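Local atomic coordinates of protection of telomeres protein 1 (Schizosaccharomyces pombe, PDB entry 4HIO), a protein that binds the G-rich single-stranded overhang of telomeric DNA, protects that 3' end and regulates telomerase and telomere length. Residues 65-70 with 102-107; 30-35 with 70-75. The protein carries 1 engineered substitution. All coordinates share one frame; numbering follows the deposited sequence.

Both contacts belong to the ssDNA-binding piece of the protein, an OB-fold domain, and both use strand 67-71. In interaction 1 this strand pairs in parallel with strand 104-108; in interaction 2 its other edge runs antiparallel to strand 33-38, making it the middle strand of the three. They lie about 13 Å apart, centre to centre, and share Ile-70. Along the chain the segments alternate: 30-35, 65-70, 70-75, then 102-107. Direct contact joins them as well, with Arg-68 packing on Thr-34 and Ile-107 on Trp-72. Together they form adjoining parts of the DNA-binding surface: interaction 1 meets DG2, DA4 and DA5 of chain B, and the turn before helix 74-79 holds DG1 of chain B.

Interaction 1 of 2, residues 65-70 with 102-107; sequences FSIRCI and GYLECI. With nucleotides of chain B.
Strands 67-70 and 104-107 run parallel, at 27° to each other, with Cys-69 opposite Cys-106, and the Cys-106 N to Arg-68 O (2.7 Å) and Ile-70 N to Cys-106 O (2.8 Å) hydrogen bonds join them. This parallel pair is part of the curled sheet of an OB fold. Ahead of these two bonds a water bridges Arg-68 N and Leu-104 O. On one face of the sheet Ile-67 reaches across the strand gap: CG1 lies anti to the backbone N (chi1 -177°), which carries CD1 to 3.6 Å from Cys-106 SG, and Cys-69 SG packs on Cys-106 CB. The other face meets the DNA. There Arg-68 and Glu-105 run side by side, their guanidinium and carboxylate planes 76° apart, and Arg-68 grips the single oxygen OE1 side-on with NE and NH2, the latter at 3.0 Å. Asp-99 takes a second salt bridge from NH2 and so probably helps fix the rotation of the guanidinium. The DA5 base of chain B meets one guanidinium face, and DA4 N7 and DG2 N2 of chain B meet the other toward its rim. Ile-70 CB rests against Ile-107 CD1 (3.7 Å). Glu-105 reads the guanine edge of DG2 of chain B with both oxygens: N2 donates to OE1 at 2.9 Å, and N1 to OE2 at 2.7 Å in a nearly straight bond.

Interaction 2 of 2, residues 30-35 with 70-75; sequences DKNFTL and ILWDEH. With nucleotides of chain B.
Ile-70 faces Thr-34 in a non-hydrogen-bonded antiparallel pair, and its CG2 lies 3.7 Å from Asn-32 ND2. Leu-71 forms the hydrogen-bonded pair with Phe-33: Leu-71 N donates to Phe-33 O at 2.8 Å and Phe-33 N to Leu-71 O at 3.1 Å. Their side chains lie alongside each other, Leu-71 CD2 meeting the edge of the Phe-33 ring at CD2. Trp-72 follows, its indole layered between protein and DNA. Asn-32 CB makes a CH-pi contact with the six-membered ring, 4.0 Å from its centroid. With CG between the backbone N and the carbonyl carbon (chi1 49°), the Asn-32 amide, 79° to the indole, is swung over the same face, ND2 lying 3.1 Å from Trp-72 CH2. The base of DG1 of chain B covers the opposite indole face, with its C2 3.4 Å from Trp-72 CE3. Replacing Trp-72 by an alanine is likely to leave the DG1 base of chain B without its stacking partner and open a gap next to Asn-32. Asp-73, at the N-cap position of helix 74-79, accepts hydrogen bonds from DG1 of chain B, N2 to OD1 (3.1 Å) and N1 to OD2, while a water links its backbone N to Lys-31 O. Base stacking on an aromatic side chain is characteristic of single-stranded DNA sites on OB folds; here the Asp-73 carboxylate adds a grip on the guanine edge.

Interaction 1 of 2, residues 65-70 with 102-107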
ATOM      1  N   PHE A  65     -10.546   3.275  -0.401  1.00 13.59           N
ATOM      2  CA  PHE A  65      -9.477   4.177  -0.817  1.00 14.02           C
ATOM      3  C   PHE A  65      -8.099   3.671  -0.398  1.00 13.23           C
ATOM      4  O   PHE A  65      -7.080   4.227  -0.802  1.00 15.54           O
ATOM      5  CB  PHE A  65      -9.705   5.572  -0.240  1.00 13.08           C
ATOM      6  CG  PHE A  65     -10.651   6.415  -1.040  1.00 13.67           C
ATOM      7  CD1 PHE A  65     -12.004   6.426  -0.749  1.00 16.63           C
ATOM      8  CD2 PHE A  65     -10.191   7.201  -2.079  1.00 15.93           C
ATOM      9  CE1 PHE A  65     -12.879   7.200  -1.481  1.00 17.40           C
ATOM     10  CE2 PHE A  65     -11.060   7.977  -2.814  1.00 19.06           C
ATOM     11  CZ  PHE A  65     -12.409   7.977  -2.512  1.00 20.36           C
ATOM     12  N   SER A  66      -8.071   2.623   0.417  1.00 12.49           N
ATOM     13  CA  SER A  66      -6.818   2.132   0.977  1.00 13.55           C
ATOM     14  C   SER A  66      -6.696   0.611   0.854  1.00 15.99           C
ATOM     15  O   SER A  66      -7.696  -0.096   0.792  1.00 14.82           O
ATOM     16  CB  SER A  66      -6.675   2.562   2.439  1.00 13.65           C
ATOM     17  OG  SER A  66      -6.523   3.962   2.547  1.00 14.07           O
ATOM     18  N   ILE A  67      -5.461   0.122   0.813  1.00 12.03           N
ATOM     19  CA  ILE A  67      -5.217  -1.300   0.620  1.00 10.38           C
ATOM     20  C   ILE A  67      -4.156  -1.836   1.583  1.00 11.54           C
ATOM     21  O   ILE A  67      -3.177  -1.160   1.893  1.00 13.74           O
ATOM     22  CB  ILE A  67      -4.836  -1.634  -0.849  1.00 14.51           C
ATOM     23  CG1 ILE A  67      -4.663  -3.146  -1.028  1.00 13.82           C
ATOM     24  CG2 ILE A  67      -3.585  -0.879  -1.272  1.00 15.18           C
ATOM     25  CD1 ILE A  67      -4.523  -3.591  -2.463  1.00 17.95           C
ATOM     26  N   ARG A  68      -4.379  -3.054   2.060  1.00 11.13           N
ATOM     27  CA  ARG A  68      -3.425  -3.745   2.911  1.00 10.95           C
ATOM     28  C   ARG A  68      -2.294  -4.329   2.077  1.00 13.71           C
ATOM     29  O   ARG A  68      -2.532  -5.025   1.093  1.00 13.76           O
ATOM     30  CB  ARG A  68      -4.130  -4.857   3.694  1.00 14.32           C
ATOM     31  CG  ARG A  68      -3.318  -5.452   4.827  1.00 13.36           C
ATOM     32  CD  ARG A  68      -4.166  -6.397   5.657  1.00 20.84           C
ATOM     33  NE  ARG A  68      -5.072  -7.161   4.812  1.00 31.12           N
ATOM     34  CZ  ARG A  68      -6.340  -7.420   5.105  1.00 26.67           C
ATOM     35  NH1 ARG A  68      -6.873  -6.985   6.238  1.00 24.31           N
ATOM     36  NH2 ARG A  68      -7.074  -8.127   4.264  1.00 29.65           N
ATOM     37  N   CYS A  69      -1.064  -4.044   2.481  1.00 13.67           N
ATOM     38  CA  CYS A  69       0.098  -4.740   1.956  1.00 10.71           C
ATOM     39  C   CYS A  69       0.770  -5.585   3.035  1.00 12.45           C
ATOM     40  O   CYS A  69       1.132  -5.082   4.091  1.00 13.03           O
ATOM     41  CB  CYS A  69       1.098  -3.740   1.378  1.00 13.23           C
ATOM     42  SG  CYS A  69       0.363  -2.496   0.301  1.00 15.64           S
ATOM     43  N   ILE A  70       0.913  -6.877   2.769  1.00 12.54           N
ATOM     44  CA  ILE A  70       1.548  -7.778   3.716  1.00 12.22           C
ATOM     45  C   ILE A  70       2.956  -8.127   3.251  1.00 13.49           C
ATOM     46  O   ILE A  70       3.143  -8.633   2.153  1.00 12.57           O
ATOM     47  CB  ILE A  70       0.735  -9.065   3.909  1.00 14.57           C
ATOM     48  CG1 ILE A  70      -0.713  -8.725   4.270  1.00 18.60           C
ATOM     49  CG2 ILE A  70       1.365  -9.937   4.982  1.00 17.58           C
ATOM     50  CD1 ILE A  70      -1.557  -9.923   4.613  1.00 22.00           C
ATOM     51  N   GLY A 102     -13.193 -10.839   0.582  1.00 29.61           N
ATOM     52  CA  GLY A 102     -13.496 -10.466  -0.786  1.00 27.60           C
ATOM     53  C   GLY A 102     -12.776  -9.213  -1.245  1.00 25.06           C
ATOM     54  O   GLY A 102     -12.991  -8.747  -2.359  1.00 27.60           O
ATOM     55  N   TYR A 103     -11.930  -8.665  -0.378  1.00 21.81           N
ATOM     56  CA  TYR A 103     -11.256  -7.407  -0.661  1.00 19.43           C
ATOM     57  C   TYR A 103      -9.848  -7.607  -1.202  1.00 20.55           C
ATOM     58  O   TYR A 103      -9.153  -8.541  -0.825  1.00 20.34           O
ATOM     59  CB  TYR A 103     -11.220  -6.520   0.587  1.00 20.72           C
ATOM     60  CG  TYR A 103     -12.574  -6.342   1.235  1.00 19.81           C
ATOM     61  CD1 TYR A 103     -13.542  -5.549   0.647  1.00 21.67           C
ATOM     62  CD2 TYR A 103     -12.884  -6.974   2.427  1.00 24.06           C
ATOM     63  CE1 TYR A 103     -14.782  -5.387   1.230  1.00 22.63           C
ATOM     64  CE2 TYR A 103     -14.123  -6.820   3.015  1.00 25.51           C
ATOM     65  CZ  TYR A 103     -15.067  -6.024   2.415  1.00 24.39           C
ATOM     66  OH  TYR A 103     -16.301  -5.865   2.995  1.00 27.41           O
ATOM     67  N   LEU A 104      -9.451  -6.709  -2.094  1.00 16.54           N
ATOM     68  CA  LEU A 104      -8.138  -6.745  -2.706  1.00 15.77           C
ATOM     69  C   LEU A 104      -7.066  -6.436  -1.679  1.00 19.09           C
ATOM     70  O   LEU A 104      -7.233  -5.554  -0.851  1.00 18.11           O
ATOM     71  CB  LEU A 104      -8.061  -5.703  -3.820  1.00 19.29           C
ATOM     72  CG  LEU A 104      -7.608  -6.145  -5.207  1.00 23.73           C
ATOM     73  CD1 LEU A 104      -7.694  -4.986  -6.171  1.00 22.20           C
ATOM     74  CD2 LEU A 104      -6.208  -6.698  -5.154  1.00 21.02           C
ATOM     75  N   GLU A 105      -5.957  -7.158  -1.750  1.00 15.97           N
ATOM     76  CA  GLU A 105      -4.795  -6.840  -0.933  1.00 13.71           C
ATOM     77  C   GLU A 105      -3.481  -7.094  -1.669  1.00 16.93           C
ATOM     78  O   GLU A 105      -3.442  -7.789  -2.679  1.00 16.45           O
ATOM     79  CB  GLU A 105      -4.828  -7.632   0.371  1.00 16.43           C
ATOM     80  CG  GLU A 105      -4.663  -9.128   0.188  1.00 18.10           C
ATOM     81  CD  GLU A 105      -4.750  -9.884   1.497  1.00 21.34           C
ATOM     82  OE1 GLU A 105      -4.951  -9.232   2.539  1.00 23.69           O
ATOM     83  OE2 GLU A 105      -4.618 -11.123   1.482  1.00 20.87           O
ATOM     84  N   CYS A 106      -2.412  -6.512  -1.140  1.00 15.19           N
ATOM     85  CA  CYS A 106      -1.088  -6.626  -1.737  1.00 15.81           C
ATOM     86  C   CYS A 106      -0.215  -7.561  -0.911  1.00 14.51           C
ATOM     87  O   CYS A 106      -0.274  -7.553   0.313  1.00 15.77           O
ATOM     88  CB  CYS A 106      -0.420  -5.249  -1.841  1.00 19.41           C
ATOM     89  SG  CYS A 106      -1.018  -4.227  -3.202  1.00 25.82           S
ATOM     90  N   ILE A 107       0.603  -8.354  -1.595  1.00 12.75           N
ATOM     91  CA  ILE A 107       1.544  -9.243  -0.930  1.00 13.00           C
ATOM     92  C   ILE A 107       2.959  -9.125  -1.481  1.00 14.42           C
ATOM     93  O   ILE A 107       3.175  -9.189  -2.683  1.00 14.60           O
ATOM     94  CB  ILE A 107       1.129 -10.722  -1.041  1.00 15.91           C
ATOM     95  CG1 ILE A 107      -0.331 -10.903  -0.640  1.00 15.54           C
ATOM     96  CG2 ILE A 107       2.020 -11.584  -0.164  1.00 16.59           C
ATOM     97  CD1 ILE A 107      -0.557 -10.741   0.832  1.00 17.58           C
TER
ATOM     98  P    DG B   2      -0.267 -18.044   8.873  1.00 54.18           P
ATOM     99  OP1  DG B   2       0.518 -18.360  10.081  1.00 46.45           O
ATOM    100  OP2  DG B   2      -1.698 -18.409   8.806  1.00 45.70           O
ATOM    101  O5'  DG B   2      -0.124 -16.474   8.602  1.00 41.65           O
ATOM    102  C5'  DG B   2       0.307 -15.602   9.646  1.00 37.51           C
ATOM    103  C4'  DG B   2      -0.781 -14.614  10.018  1.00 39.82           C
ATOM    104  O4'  DG B   2      -0.974 -13.686   8.920  1.00 35.26           O
ATOM    105  C3'  DG B   2      -2.126 -15.290  10.245  1.00 42.27           C
ATOM    106  O3'  DG B   2      -2.933 -14.619  11.199  1.00 44.88           O
ATOM    107  C2'  DG B   2      -2.762 -15.222   8.868  1.00 41.25           C
ATOM    108  C1'  DG B   2      -2.231 -13.910   8.313  1.00 35.50           C
ATOM    109  N9   DG B   2      -2.094 -14.012   6.867  1.00 31.35           N
ATOM    110  C8   DG B   2      -1.323 -14.916   6.188  1.00 32.11           C
ATOM    111  N7   DG B   2      -1.399 -14.799   4.897  1.00 31.99           N
ATOM    112  C5   DG B   2      -2.288 -13.753   4.703  1.00 25.65           C
ATOM    113  C6   DG B   2      -2.760 -13.172   3.505  1.00 27.35           C
ATOM    114  O6   DG B   2      -2.478 -13.473   2.339  1.00 20.84           O
ATOM    115  N1   DG B   2      -3.651 -12.135   3.759  1.00 25.52           N
ATOM    116  C2   DG B   2      -4.036 -11.711   5.007  1.00 26.55           C
ATOM    117  N2   DG B   2      -4.904 -10.693   5.044  1.00 23.94           N
ATOM    118  N3   DG B   2      -3.599 -12.249   6.137  1.00 29.04           N
ATOM    119  C4   DG B   2      -2.730 -13.260   5.909  1.00 30.47           C
ATOM    120  P    DA B   5     -11.889  -5.742  10.257  1.00 36.76           P
ATOM    121  OP1  DA B   5     -12.790  -5.270  11.329  1.00 35.72           O
ATOM    122  OP2  DA B   5     -12.458  -6.120   8.953  1.00 33.44           O
ATOM    123  O5'  DA B   5     -10.749  -4.649  10.040  1.00 31.20           O
ATOM    124  C5'  DA B   5      -9.714  -4.482  10.996  1.00 27.00           C
ATOM    125  C4'  DA B   5      -9.135  -3.087  10.867  1.00 20.71           C
ATOM    126  O4'  DA B   5      -8.415  -2.994   9.620  1.00 20.37           O
ATOM    127  C3'  DA B   5     -10.176  -1.984  10.763  1.00 20.26           C
ATOM    128  O3'  DA B   5      -9.615  -0.729  11.082  1.00 17.74           O
ATOM    129  C2'  DA B   5     -10.567  -2.047   9.293  1.00 23.38           C
ATOM    130  C1'  DA B   5      -9.273  -2.483   8.615  1.00 26.33           C
ATOM    131  N9   DA B   5      -9.487  -3.545   7.638  1.00 30.26           N
ATOM    132  C8   DA B   5     -10.266  -4.656   7.792  1.00 29.69           C
ATOM    133  N7   DA B   5     -10.276  -5.451   6.753  1.00 32.52           N
ATOM    134  C5   DA B   5      -9.434  -4.812   5.854  1.00 28.91           C
ATOM    135  C6   DA B   5      -9.019  -5.137   4.551  1.00 30.49           C
ATOM    136  N6   DA B   5      -9.404  -6.235   3.902  1.00 29.49           N
ATOM    137  N1   DA B   5      -8.182  -4.282   3.937  1.00 29.07           N
ATOM    138  C2   DA B   5      -7.795  -3.182   4.585  1.00 26.17           C
ATOM    139  N3   DA B   5      -8.121  -2.764   5.800  1.00 26.57           N
ATOM    140  C4   DA B   5      -8.946  -3.637   6.385  1.00 21.95           C
ATOM    141  P    DA B   4     -10.047 -12.694  10.703  1.00 47.81           P
ATOM    142  OP1  DA B   4      -9.787 -13.059  12.108  1.00 41.81           O
ATOM    143  OP2  DA B   4     -10.740 -13.642   9.811  1.00 43.65           O
ATOM    144  O5'  DA B   4     -10.836 -11.309  10.579  1.00 39.30           O
ATOM    145  C5'  DA B   4     -10.877 -10.400  11.659  1.00 42.60           C
ATOM    146  C4'  DA B   4     -10.233  -9.060  11.331  1.00 32.90           C
ATOM    147  O4'  DA B   4      -8.862  -9.242  10.909  1.00 33.84           O
ATOM    148  C3'  DA B   4     -10.894  -8.200  10.258  1.00 31.04           C
ATOM    149  O3'  DA B   4     -11.043  -6.943  10.866  1.00 26.99           O
ATOM    150  C2'  DA B   4      -9.857  -8.157   9.136  1.00 28.73           C
ATOM    151  C1'  DA B   4      -8.570  -8.267   9.942  1.00 30.55           C
ATOM    152  N9   DA B   4      -7.394  -8.759   9.234  1.00 27.59           N
ATOM    153  C8   DA B   4      -7.359  -9.577   8.144  1.00 29.21           C
ATOM    154  N7   DA B   4      -6.150  -9.861   7.734  1.00 30.48           N
ATOM    155  C5   DA B   4      -5.333  -9.190   8.623  1.00 25.02           C
ATOM    156  C6   DA B   4      -3.937  -9.087   8.729  1.00 26.71           C
ATOM    157  N6   DA B   4      -3.096  -9.700   7.891  1.00 27.26           N
ATOM    158  N1   DA B   4      -3.445  -8.336   9.731  1.00 25.67           N
ATOM    159  C2   DA B   4      -4.299  -7.733  10.562  1.00 22.71           C
ATOM    160  N3   DA B   4      -5.628  -7.754  10.563  1.00 23.92           N
ATOM    161  C4   DA B   4      -6.085  -8.508   9.558  1.00 26.43           C
TER
HETATM  162  O   HOH W   1      -8.558  -2.898   0.050  1.00 21.90           O
HETATM  163  O   HOH W   2      -6.764  -4.534   1.626  1.00 17.18           O

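Interaction 2 of 2, residues 30-35 with 70-75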
ATOM      1  N   ASP A  30       4.843 -10.798  14.899  1.00 19.93           N
ATOM      2  CA  ASP A  30       5.812 -11.880  14.973  1.00 22.78           C
ATOM      3  C   ASP A  30       5.846 -12.717  13.698  1.00 21.71           C
ATOM      4  O   ASP A  30       6.653 -13.632  13.572  1.00 24.57           O
ATOM      5  CB  ASP A  30       5.520 -12.774  16.178  1.00 28.25           C
ATOM      6  CG  ASP A  30       4.150 -13.412  16.112  1.00 30.48           C
ATOM      7  OD1 ASP A  30       3.256 -12.841  15.462  1.00 35.27           O
ATOM      8  OD2 ASP A  30       3.965 -14.487  16.716  1.00 40.59           O
ATOM      9  N   LYS A  31       4.949 -12.421  12.773  1.00 20.00           N
ATOM     10  CA  LYS A  31       4.786 -13.181  11.535  1.00 20.34           C
ATOM     11  C   LYS A  31       5.142 -12.362  10.286  1.00 17.65           C
ATOM     12  O   LYS A  31       5.694 -12.881   9.364  1.00 17.48           O
ATOM     13  CB  LYS A  31       3.358 -13.681  11.403  1.00 22.00           C
ATOM     14  CG  LYS A  31       2.941 -14.731  12.441  1.00 28.81           C
ATOM     15  CD  LYS A  31       3.848 -15.937  12.350  1.00 34.03           C
ATOM     16  CE  LYS A  31       3.561 -16.987  13.468  1.00 39.10           C
ATOM     17  NZ  LYS A  31       2.100 -17.322  13.558  1.00 39.31           N
ATOM     18  N   ASN A  32       4.765 -11.089  10.294  1.00 15.85           N
ATOM     19  CA  ASN A  32       4.950 -10.229   9.134  1.00 14.60           C
ATOM     20  C   ASN A  32       4.931  -8.736   9.471  1.00 16.79           C
ATOM     21  O   ASN A  32       4.825  -8.351  10.633  1.00 14.95           O
ATOM     22  CB  ASN A  32       3.909 -10.548   8.061  1.00 15.25           C
ATOM     23  CG  ASN A  32       2.501 -10.617   8.617  1.00 17.66           C
ATOM     24  OD1 ASN A  32       2.071  -9.740   9.358  1.00 17.17           O
ATOM     25  ND2 ASN A  32       1.774 -11.671   8.259  1.00 20.07           N
ATOM     26  N   PHE A  33       5.039  -7.911   8.436  1.00 14.48           N
ATOM     27  CA  PHE A  33       4.895  -6.467   8.557  1.00 13.72           C
ATOM     28  C   PHE A  33       3.783  -5.989   7.633  1.00 13.54           C
ATOM     29  O   PHE A  33       3.811  -6.251   6.438  1.00 13.08           O
ATOM     30  CB  PHE A  33       6.205  -5.781   8.179  1.00 11.47           C
ATOM     31  CG  PHE A  33       6.198  -4.291   8.375  1.00 10.04           C
ATOM     32  CD1 PHE A  33       5.818  -3.738   9.583  1.00  9.93           C
ATOM     33  CD2 PHE A  33       6.585  -3.447   7.350  1.00 12.06           C
ATOM     34  CE1 PHE A  33       5.821  -2.374   9.763  1.00 12.26           C
ATOM     35  CE2 PHE A  33       6.589  -2.084   7.525  1.00 12.88           C
ATOM     36  CZ  PHE A  33       6.209  -1.547   8.735  1.00 10.82           C
ATOM     37  N   THR A  34       2.800  -5.294   8.189  1.00 12.03           N
ATOM     38  CA  THR A  34       1.624  -4.917   7.418  1.00 11.76           C
ATOM     39  C   THR A  34       1.557  -3.410   7.228  1.00 13.34           C
ATOM     40  O   THR A  34       1.711  -2.649   8.178  1.00 12.33           O
ATOM     41  CB  THR A  34       0.328  -5.438   8.067  1.00 11.28           C
ATOM     42  OG1 THR A  34       0.395  -6.865   8.172  1.00 13.81           O
ATOM     43  CG2 THR A  34      -0.878  -5.065   7.230  1.00 15.00           C
ATOM     44  N   LEU A  35       1.297  -2.992   5.994  1.00 11.02           N
ATOM     45  CA  LEU A  35       1.092  -1.593   5.675  1.00 11.38           C
ATOM     46  C   LEU A  35      -0.320  -1.388   5.176  1.00 14.17           C
ATOM     47  O   LEU A  35      -0.895  -2.266   4.547  1.00 13.61           O
ATOM     48  CB  LEU A  35       2.037  -1.144   4.562  1.00 12.98           C
ATOM     49  CG  LEU A  35       3.542  -1.335   4.700  1.00 15.31           C
ATOM     50  CD1 LEU A  35       4.210  -0.952   3.392  1.00 19.13           C
ATOM     51  CD2 LEU A  35       4.076  -0.494   5.829  1.00 14.44           C
ATOM     52  N   ILE A  70       0.913  -6.877   2.769  1.00 12.54           N
ATOM     53  CA  ILE A  70       1.548  -7.778   3.716  1.00 12.22           C
ATOM     54  C   ILE A  70       2.956  -8.127   3.251  1.00 13.49           C
ATOM     55  O   ILE A  70       3.143  -8.633   2.153  1.00 12.57           O
ATOM     56  CB  ILE A  70       0.735  -9.065   3.909  1.00 14.57           C
ATOM     57  CG1 ILE A  70      -0.713  -8.725   4.270  1.00 18.60           C
ATOM     58  CG2 ILE A  70       1.365  -9.937   4.982  1.00 17.58           C
ATOM     59  CD1 ILE A  70      -1.557  -9.923   4.613  1.00 22.00           C
ATOM     60  N   LEU A  71       3.937  -7.842   4.101  1.00 12.87           N
ATOM     61  CA  LEU A  71       5.341  -8.052   3.776  1.00 12.71           C
ATOM     62  C   LEU A  71       5.914  -9.219   4.568  1.00 14.10           C
ATOM     63  O   LEU A  71       5.878  -9.216   5.793  1.00 11.51           O
ATOM     64  CB  LEU A  71       6.146  -6.786   4.068  1.00 13.04           C
ATOM     65  CG  LEU A  71       6.054  -5.635   3.066  1.00 12.51           C
ATOM     66  CD1 LEU A  71       4.605  -5.273   2.801  1.00 11.94           C
ATOM     67  CD2 LEU A  71       6.823  -4.425   3.569  1.00 14.13           C
ATOM     68  N   TRP A  72       6.443 -10.208   3.853  1.00 12.37           N
ATOM     69  CA  TRP A  72       7.015 -11.393   4.464  1.00 16.23           C
ATOM     70  C   TRP A  72       8.530 -11.412   4.345  1.00 15.90           C
ATOM     71  O   TRP A  72       9.104 -10.813   3.441  1.00 15.28           O
ATOM     72  CB  TRP A  72       6.471 -12.654   3.792  1.00 16.83           C
ATOM     73  CG  TRP A  72       5.010 -12.866   3.937  1.00 17.68           C
ATOM     74  CD1 TRP A  72       4.051 -12.599   3.008  1.00 20.11           C
ATOM     75  CD2 TRP A  72       4.329 -13.414   5.071  1.00 20.99           C
ATOM     76  NE1 TRP A  72       2.816 -12.937   3.493  1.00 21.83           N
ATOM     77  CE2 TRP A  72       2.958 -13.444   4.758  1.00 22.57           C
ATOM     78  CE3 TRP A  72       4.748 -13.884   6.320  1.00 19.70           C
ATOM     79  CZ2 TRP A  72       2.002 -13.918   5.647  1.00 25.55           C
ATOM     80  CZ3 TRP A  72       3.796 -14.355   7.199  1.00 24.37           C
ATOM     81  CH2 TRP A  72       2.439 -14.367   6.860  1.00 26.41           C
ATOM     82  N   ASP A  73       9.165 -12.134   5.259  1.00 16.64           N
ATOM     83  CA  ASP A  73      10.572 -12.461   5.131  1.00 13.57           C
ATOM     84  C   ASP A  73      11.467 -11.245   4.924  1.00 16.14           C
ATOM     85  O   ASP A  73      11.469 -10.331   5.735  1.00 13.84           O
ATOM     86  CB  ASP A  73      10.750 -13.469   3.999  1.00 16.42           C
ATOM     87  CG  ASP A  73       9.947 -14.731   4.227  1.00 19.90           C
ATOM     88  OD1 ASP A  73       9.800 -15.117   5.400  1.00 22.12           O
ATOM     89  OD2 ASP A  73       9.454 -15.327   3.248  1.00 21.52           O
ATOM     90  N   GLU A  74      12.230 -11.242   3.840  1.00 13.69           N
ATOM     91  CA  GLU A  74      13.223 -10.191   3.628  1.00 13.24           C
ATOM     92  C   GLU A  74      12.586  -8.802   3.600  1.00 16.58           C
ATOM     93  O   GLU A  74      13.223  -7.812   3.945  1.00 12.21           O
ATOM     94  CB  GLU A  74      14.016 -10.437   2.341  1.00 16.02           C
ATOM     95  CG  GLU A  74      13.196 -10.371   1.071  1.00 16.71           C
ATOM     96  CD  GLU A  74      12.737 -11.737   0.600  1.00 18.29           C
ATOM     97  OE1 GLU A  74      12.528 -12.621   1.451  1.00 19.18           O
ATOM     98  OE2 GLU A  74      12.583 -11.920  -0.624  1.00 17.68           O
ATOM     99  N   HIS A  75      11.327  -8.741   3.182  1.00 13.95           N
ATOM    100  CA  HIS A  75      10.615  -7.472   3.088  1.00 14.29           C
ATOM    101  C   HIS A  75      10.178  -6.987   4.468  1.00 12.51           C
ATOM    102  O   HIS A  75      10.262  -5.801   4.780  1.00 14.06           O
ATOM    103  CB  HIS A  75       9.396  -7.608   2.172  1.00 13.29           C
ATOM    104  CG  HIS A  75       9.657  -8.386   0.920  1.00 14.98           C
ATOM    105  ND1 HIS A  75      10.333  -7.857  -0.157  1.00 15.74           N
ATOM    106  CD2 HIS A  75       9.323  -9.649   0.569  1.00 14.74           C
ATOM    107  CE1 HIS A  75      10.411  -8.762  -1.114  1.00 18.07           C
ATOM    108  NE2 HIS A  75       9.805  -9.858  -0.699  1.00 15.09           N
TER
ATOM    109  O5'  DG B   1      -1.809 -20.263   4.248  1.00 48.99           O
ATOM    110  C5'  DG B   1      -0.656 -19.433   4.069  1.00 40.48           C
ATOM    111  C4'  DG B   1       0.271 -19.456   5.276  1.00 40.91           C
ATOM    112  O4'  DG B   1       1.644 -19.315   4.823  1.00 33.72           O
ATOM    113  C3'  DG B   1       0.052 -18.322   6.272  1.00 37.86           C
ATOM    114  O3'  DG B   1       0.449 -18.690   7.591  1.00 46.27           O
ATOM    115  C2'  DG B   1       0.970 -17.249   5.708  1.00 35.77           C
ATOM    116  C1'  DG B   1       2.168 -18.078   5.262  1.00 34.44           C
ATOM    117  N9   DG B   1       2.919 -17.446   4.179  1.00 30.63           N
ATOM    118  C8   DG B   1       2.458 -17.133   2.927  1.00 26.47           C
ATOM    119  N7   DG B   1       3.350 -16.567   2.167  1.00 27.58           N
ATOM    120  C5   DG B   1       4.479 -16.495   2.967  1.00 23.64           C
ATOM    121  C6   DG B   1       5.766 -15.976   2.688  1.00 22.94           C
ATOM    122  O6   DG B   1       6.179 -15.465   1.643  1.00 21.41           O
ATOM    123  N1   DG B   1       6.616 -16.099   3.779  1.00 19.05           N
ATOM    124  C2   DG B   1       6.270 -16.653   4.985  1.00 23.95           C
ATOM    125  N2   DG B   1       7.224 -16.683   5.922  1.00 28.02           N
ATOM    126  N3   DG B   1       5.073 -17.140   5.258  1.00 24.29           N
ATOM    127  C4   DG B   1       4.230 -17.030   4.207  1.00 24.42           C
ATOM    128  P    DG B   2      -0.267 -18.044   8.873  1.00 54.18           P
ATOM    129  OP1  DG B   2       0.518 -18.360  10.081  1.00 46.45           O
ATOM    130  OP2  DG B   2      -1.698 -18.409   8.806  1.00 45.70           O
ATOM    131  O5'  DG B   2      -0.124 -16.474   8.602  1.00 41.65           O
ATOM    132  C5'  DG B   2       0.307 -15.602   9.646  1.00 37.51           C
ATOM    133  C4'  DG B   2      -0.781 -14.614  10.018  1.00 39.82           C
ATOM    134  O4'  DG B   2      -0.974 -13.686   8.920  1.00 35.26           O
ATOM    135  C3'  DG B   2      -2.126 -15.290  10.245  1.00 42.27           C
ATOM    136  O3'  DG B   2      -2.933 -14.619  11.199  1.00 44.88           O
ATOM    137  C2'  DG B   2      -2.762 -15.222   8.868  1.00 41.25           C
ATOM    138  C1'  DG B   2      -2.231 -13.910   8.313  1.00 35.50           C
ATOM    139  N9   DG B   2      -2.094 -14.012   6.867  1.00 31.35           N
ATOM    140  C8   DG B   2      -1.323 -14.916   6.188  1.00 32.11           C
ATOM    141  N7   DG B   2      -1.399 -14.799   4.897  1.00 31.99           N
ATOM    142  C5   DG B   2      -2.288 -13.753   4.703  1.00 25.65           C
ATOM    143  C6   DG B   2      -2.760 -13.172   3.505  1.00 27.35           C
ATOM    144  O6   DG B   2      -2.478 -13.473   2.339  1.00 20.84           O
ATOM    145  N1   DG B   2      -3.651 -12.135   3.759  1.00 25.52           N
ATOM    146  C2   DG B   2      -4.036 -11.711   5.007  1.00 26.55           C
ATOM    147  N2   DG B   2      -4.904 -10.693   5.044  1.00 23.94           N
ATOM    148  N3   DG B   2      -3.599 -12.249   6.137  1.00 29.04           N
ATOM    149  C4   DG B   2      -2.730 -13.260   5.909  1.00 30.47           C
TER
HETATM  150  O   HOH W   3       7.889 -12.311   7.826  1.00 18.48           O